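Local coordinates for protein putative lipase (Bacteroides thetaiotaomicron VPI-5482, PDB 3BZW) that is a putative lipase of the GDSL-like (SGNH) hydrolase family, probably cleaving ester bonds of lipids such as lysophospholipids, at residues A[24-37]-A[88-100]. Numbering follows the deposited sequence.
Sequences WQGKKVGYIGDSIT and EVDAILVFMGTND. With ACT (acetate ion), chain G.
Residues 28-33 and 91-95 pair as adjacent parallel strands, their axes 4.6 Å apart at closest approach and inclined by 21°, with Gly30 and Ile32 each giving and accepting bonds. Where the pairing begins, Lys28 O accepts from both Asp90 N and Ala91 N, while Asp90 OD2 turns back to take Lys28 N at 2.9 Å on its anti side. On one face of the sheet the Trp24 ring brings CZ3 to within 3.5 Å of Ala91 CB, and Leu93 CD1 lies 3.6 Å from Tyr31 CE2, the two side chains running side by side. The other face carries Ile32, whose CD1 meets Ile92 CG2 at 3.9 Å.

Past the strands' C-terminal ends come two SGNH signatures, Gly33-Asp34-Ser35 of the GDSL motif and the GxND block 97-100. Asp34, with chi1 50° placing CG between its backbone N and carbonyl carbon, accepts Ile36 N on OD1 in an Asx turn; OD2 reaches Gly97 N, Thr98 N and Asn99 N through two waters. A leucine here would probably leave those waters without their carboxylate and the turn without its acceptor. Ser35, by family the probable nucleophile, donates its N to OXT of an acetate, probably from the crystallisation liquor; Asn99 ND2 reaches OXT at 2.8 Å, consistent with an oxyanion-hole donor. Gly68 and His242 also bind this acetate.

Strands 60-63 and 162-166 flank the pair, and helix 74-85 packs over Ile32, Ile92 and Met96.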
loop_
_atom_site.group_PDB
_atom_site.type_symbol
_atom_site.label_atom_id
_atom_site.label_comp_id
_atom_site.label_asym_id
_atom_site.label_seq_id
_atom_site.Cartn_x
_atom_site.Cartn_y
_atom_site.Cartn_z
ATOM N N TRP A 24 -5.339 13.280 41.766
ATOM C CA TRP A 24 -4.494 14.468 41.851
ATOM C C TRP A 24 -5.032 15.478 42.865
ATOM O O TRP A 24 -4.400 16.495 43.143
ATOM C CB TRP A 24 -4.356 15.123 40.465
ATOM C CG TRP A 24 -3.604 14.260 39.482
ATOM C CD1 TRP A 24 -3.968 13.028 39.031
ATOM C CD2 TRP A 24 -2.326 14.540 38.892
ATOM N NE1 TRP A 24 -2.998 12.515 38.201
ATOM C CE2 TRP A 24 -1.979 13.424 38.098
ATOM C CE3 TRP A 24 -1.440 15.624 38.958
ATOM C CZ2 TRP A 24 -0.780 13.358 37.377
ATOM C CZ3 TRP A 24 -0.245 15.558 38.238
ATOM C CH2 TRP A 24 0.070 14.433 37.460
ATOM N N GLN A 25 -6.199 15.180 43.423
ATOM C CA GLN A 25 -6.834 16.046 44.409
ATOM C C GLN A 25 -5.905 16.361 45.578
ATOM O O GLN A 25 -5.370 15.452 46.207
ATOM C CB GLN A 25 -8.106 15.377 44.938
ATOM C CG GLN A 25 -8.751 16.076 46.126
ATOM C CD GLN A 25 -9.382 17.398 45.756
ATOM O OE1 GLN A 25 -10.272 17.456 44.908
ATOM N NE2 GLN A 25 -8.931 18.472 46.399
ATOM N N GLY A 26 -5.718 17.651 45.854
ATOM C CA GLY A 26 -4.878 18.084 46.962
ATOM C C GLY A 26 -3.382 17.866 46.835
ATOM O O GLY A 26 -2.641 18.117 47.782
ATOM N N LYS A 27 -2.924 17.415 45.672
ATOM C CA LYS A 27 -1.502 17.163 45.477
ATOM C C LYS A 27 -0.705 18.410 45.104
ATOM O O LYS A 27 -1.269 19.440 44.736
ATOM C CB LYS A 27 -1.305 16.091 44.403
ATOM C CG LYS A 27 -1.999 14.771 44.712
ATOM C CD LYS A 27 -1.551 14.187 46.044
ATOM C CE LYS A 27 -2.255 12.863 46.312
ATOM N NZ LYS A 27 -1.990 12.352 47.689
ATOM N N LYS A 28 0.615 18.308 45.213
ATOM C CA LYS A 28 1.489 19.418 44.872
ATOM C C LYS A 28 2.173 19.057 43.563
ATOM O O LYS A 28 2.834 18.022 43.458
ATOM C CB LYS A 28 2.494 19.647 46.000
ATOM C CG LYS A 28 1.768 19.828 47.331
ATOM C CD LYS A 28 2.582 20.555 48.368
ATOM C CE LYS A 28 1.725 20.793 49.608
ATOM N NZ LYS A 28 2.429 21.620 50.620
ATOM N N VAL A 29 2.000 19.913 42.563
ATOM C CA VAL A 29 2.549 19.653 41.239
ATOM C C VAL A 29 3.531 20.688 40.710
ATOM O O VAL A 29 3.325 21.896 40.847
ATOM C CB VAL A 29 1.401 19.509 40.204
ATOM C CG1 VAL A 29 1.976 19.219 38.825
ATOM C CG2 VAL A 29 0.449 18.395 40.632
ATOM N N GLY A 30 4.604 20.201 40.097
ATOM C CA GLY A 30 5.587 21.090 39.512
ATOM C C GLY A 30 5.249 21.245 38.042
ATOM O O GLY A 30 5.033 20.250 37.352
ATOM N N TYR A 31 5.185 22.481 37.557
ATOM C CA TYR A 31 4.861 22.719 36.154
ATOM C C TYR A 31 6.055 23.281 35.391
ATOM O O TYR A 31 6.466 24.423 35.603
ATOM C CB TYR A 31 3.672 23.676 36.037
ATOM C CG TYR A 31 2.389 23.161 36.663
ATOM C CD1 TYR A 31 2.113 23.364 38.017
ATOM C CD2 TYR A 31 1.445 22.485 35.894
ATOM C CE1 TYR A 31 0.919 22.909 38.588
ATOM C CE2 TYR A 31 0.255 22.025 36.451
ATOM C CZ TYR A 31 -0.005 22.240 37.795
ATOM O OH TYR A 31 -1.195 21.802 38.331
ATOM N N ILE A 32 6.599 22.467 34.494
ATOM C CA ILE A 32 7.756 22.841 33.691
ATOM C C ILE A 32 7.333 23.191 32.267
ATOM O O ILE A 32 6.512 22.490 31.672
ATOM C CB ILE A 32 8.775 21.671 33.672
ATOM C CG1 ILE A 32 9.333 21.470 35.084
ATOM C CG2 ILE A 32 9.893 21.937 32.660
ATOM C CD1 ILE A 32 10.249 20.273 35.228
ATOM N N GLY A 33 7.877 24.280 31.725
ATOM C CA GLY A 33 7.517 24.656 30.366
ATOM C C GLY A 33 7.951 26.024 29.862
ATOM O O GLY A 33 9.025 26.525 30.208
ATOM N N ASP A 34 7.103 26.628 29.031
ATOM C CA ASP A 34 7.391 27.929 28.439
ATOM C C ASP A 34 6.374 29.011 28.802
ATOM O O ASP A 34 5.776 28.979 29.875
ATOM C CB ASP A 34 7.498 27.802 26.909
ATOM C CG ASP A 34 6.316 27.064 26.293
ATOM O OD1 ASP A 34 5.170 27.283 26.737
ATOM O OD2 ASP A 34 6.533 26.267 25.355
ATOM N N SER A 35 6.177 29.972 27.903
ATOM C CA SER A 35 5.255 31.076 28.166
ATOM C C SER A 35 3.811 30.659 28.424
ATOM O O SER A 35 3.087 31.332 29.161
ATOM C CB SER A 35 5.297 32.085 27.016
ATOM O OG SER A 35 4.409 33.161 27.250
ATOM N N ILE A 36 3.384 29.557 27.822
ATOM C CA ILE A 36 2.012 29.103 28.011
ATOM C C ILE A 36 1.799 28.643 29.455
ATOM O O ILE A 36 0.665 28.519 29.922
ATOM C CB ILE A 36 1.665 27.993 26.985
ATOM C CG1 ILE A 36 1.711 28.597 25.573
ATOM C CG2 ILE A 36 0.281 27.414 27.266
ATOM C CD1 ILE A 36 1.276 27.663 24.458
ATOM N N THR A 37 2.901 28.428 30.166
ATOM C CA THR A 37 2.865 28.010 31.564
ATOM C C THR A 37 3.310 29.165 32.482
ATOM O O THR A 37 2.883 29.257 33.637
ATOM C CB THR A 37 3.782 26.779 31.783
ATOM O OG1 THR A 37 3.179 25.624 31.177
ATOM C CG2 THR A 37 4.002 26.518 33.265
ATOM N N GLU A 88 8.393 18.447 48.879
ATOM C CA GLU A 88 6.958 18.732 48.842
ATOM C C GLU A 88 6.254 18.224 47.586
ATOM O O GLU A 88 5.110 17.779 47.645
ATOM C CB GLU A 88 6.710 20.242 48.920
ATOM C CG GLU A 88 7.376 20.963 50.072
ATOM C CD GLU A 88 7.232 22.475 49.960
ATOM O OE1 GLU A 88 6.090 22.978 50.037
ATOM O OE2 GLU A 88 8.263 23.159 49.788
ATOM N N VAL A 89 6.938 18.302 46.450
ATOM C CA VAL A 89 6.338 17.906 45.175
ATOM C C VAL A 89 5.893 16.446 45.083
ATOM O O VAL A 89 6.590 15.537 45.541
ATOM C CB VAL A 89 7.289 18.245 43.995
ATOM C CG1 VAL A 89 8.452 17.267 43.949
ATOM C CG2 VAL A 89 6.510 18.251 42.687
ATOM N N ASP A 90 4.716 16.239 44.493
ATOM C CA ASP A 90 4.136 14.906 44.322
ATOM C C ASP A 90 4.170 14.433 42.877
ATOM O O ASP A 90 4.344 13.248 42.607
ATOM C CB ASP A 90 2.678 14.887 44.793
ATOM C CG ASP A 90 2.538 15.192 46.260
ATOM O OD1 ASP A 90 3.257 14.560 47.062
ATOM O OD2 ASP A 90 1.705 16.056 46.609
ATOM N N ALA A 91 3.980 15.359 41.946
ATOM C CA ALA A 91 3.985 15.012 40.528
ATOM C C ALA A 91 4.566 16.154 39.705
ATOM O O ALA A 91 4.702 17.278 40.190
ATOM C CB ALA A 91 2.568 14.689 40.064
ATOM N N ILE A 92 4.895 15.857 38.455
ATOM C CA ILE A 92 5.492 16.842 37.565
ATOM C C ILE A 92 4.927 16.771 36.155
ATOM O O ILE A 92 4.822 15.692 35.571
ATOM C CB ILE A 92 7.017 16.627 37.468
ATOM C CG1 ILE A 92 7.633 16.716 38.862
ATOM C CG2 ILE A 92 7.644 17.662 36.529
ATOM C CD1 ILE A 92 9.105 16.426 38.885
ATOM N N LEU A 93 4.554 17.928 35.622
ATOM C CA LEU A 93 4.044 18.016 34.261
ATOM C C LEU A 93 5.057 18.797 33.430
ATOM O O LEU A 93 5.547 19.848 33.858
ATOM C CB LEU A 93 2.693 18.737 34.216
ATOM C CG LEU A 93 1.494 18.099 34.918
ATOM C CD1 LEU A 93 0.245 18.906 34.591
ATOM C CD2 LEU A 93 1.318 16.657 34.465
ATOM N N VAL A 94 5.377 18.275 32.251
ATOM C CA VAL A 94 6.325 18.924 31.355
ATOM C C VAL A 94 5.574 19.258 30.068
ATOM O O VAL A 94 5.181 18.367 29.320
ATOM C CB VAL A 94 7.514 17.998 31.040
ATOM C CG1 VAL A 94 8.559 18.754 30.231
ATOM C CG2 VAL A 94 8.119 17.467 32.342
ATOM N N PHE A 95 5.385 20.552 29.832
ATOM C CA PHE A 95 4.649 21.072 28.678
ATOM C C PHE A 95 5.658 21.937 27.920
ATOM O O PHE A 95 5.722 23.145 28.126
ATOM C CB PHE A 95 3.489 21.914 29.226
ATOM C CG PHE A 95 2.474 22.332 28.204
ATOM C CD1 PHE A 95 1.507 23.279 28.534
ATOM C CD2 PHE A 95 2.460 21.780 26.930
ATOM C CE1 PHE A 95 0.542 23.668 27.610
ATOM C CE2 PHE A 95 1.495 22.165 25.995
ATOM C CZ PHE A 95 0.539 23.108 26.338
HETATM N N MSE A 96 6.426 21.318 27.025
HETATM C CA MSE A 96 7.492 22.031 26.326
HETATM C C MSE A 96 7.736 21.565 24.890
HETATM O O MSE A 96 7.426 20.430 24.537
HETATM C CB MSE A 96 8.784 21.828 27.127
HETATM C CG MSE A 96 9.988 22.626 26.665
HETATM SE SE MSE A 96 9.966 24.391 27.407
HETATM C CE MSE A 96 10.857 24.013 29.097
ATOM N N GLY A 97 8.305 22.444 24.064
ATOM C CA GLY A 97 8.618 22.053 22.703
ATOM C C GLY A 97 8.224 22.984 21.576
ATOM O O GLY A 97 8.864 22.987 20.524
ATOM N N THR A 98 7.185 23.783 21.776
ATOM C CA THR A 98 6.756 24.675 20.709
ATOM C C THR A 98 7.857 25.671 20.321
ATOM O O THR A 98 7.954 26.078 19.162
ATOM C CB THR A 98 5.446 25.413 21.088
ATOM O OG1 THR A 98 4.736 25.747 19.889
ATOM C CG2 THR A 98 5.736 26.686 21.872
ATOM N N ASN A 99 8.702 26.045 21.278
ATOM C CA ASN A 99 9.784 26.976 20.982
ATOM C C ASN A 99 10.947 26.296 20.252
ATOM O O ASN A 99 11.712 26.952 19.543
ATOM C CB ASN A 99 10.271 27.663 22.262
ATOM C CG ASN A 99 9.266 28.674 22.800
ATOM O OD1 ASN A 99 8.678 29.440 22.037
ATOM N ND2 ASN A 99 9.080 28.689 24.117
ATOM N N ASP A 100 11.097 24.988 20.436
ATOM C CA ASP A 100 12.149 24.260 19.729
ATOM C C ASP A 100 11.777 24.312 18.247
ATOM O O ASP A 100 12.637 24.466 17.375
ATOM C CB ASP A 100 12.220 22.810 20.209
ATOM C CG ASP A 100 12.765 22.690 21.620
ATOM O OD1 ASP A 100 13.966 22.376 21.776
ATOM O OD2 ASP A 100 11.991 22.924 22.573
HETATM C C ACT G . 6.461 30.750 24.287
HETATM O O ACT G . 6.306 31.853 23.793
HETATM O OXT ACT G . 7.326 30.580 25.129
HETATM C CH3 ACT G . 5.574 29.604 23.872
HETATM O O HOH W 1 3.345 23.717 49.480
HETATM O O HOH W 2 4.296 25.444 28.674
HETATM O O HOH W 3 8.781 25.305 24.297
HETATM O O HOH W 4 5.363 23.948 24.150
#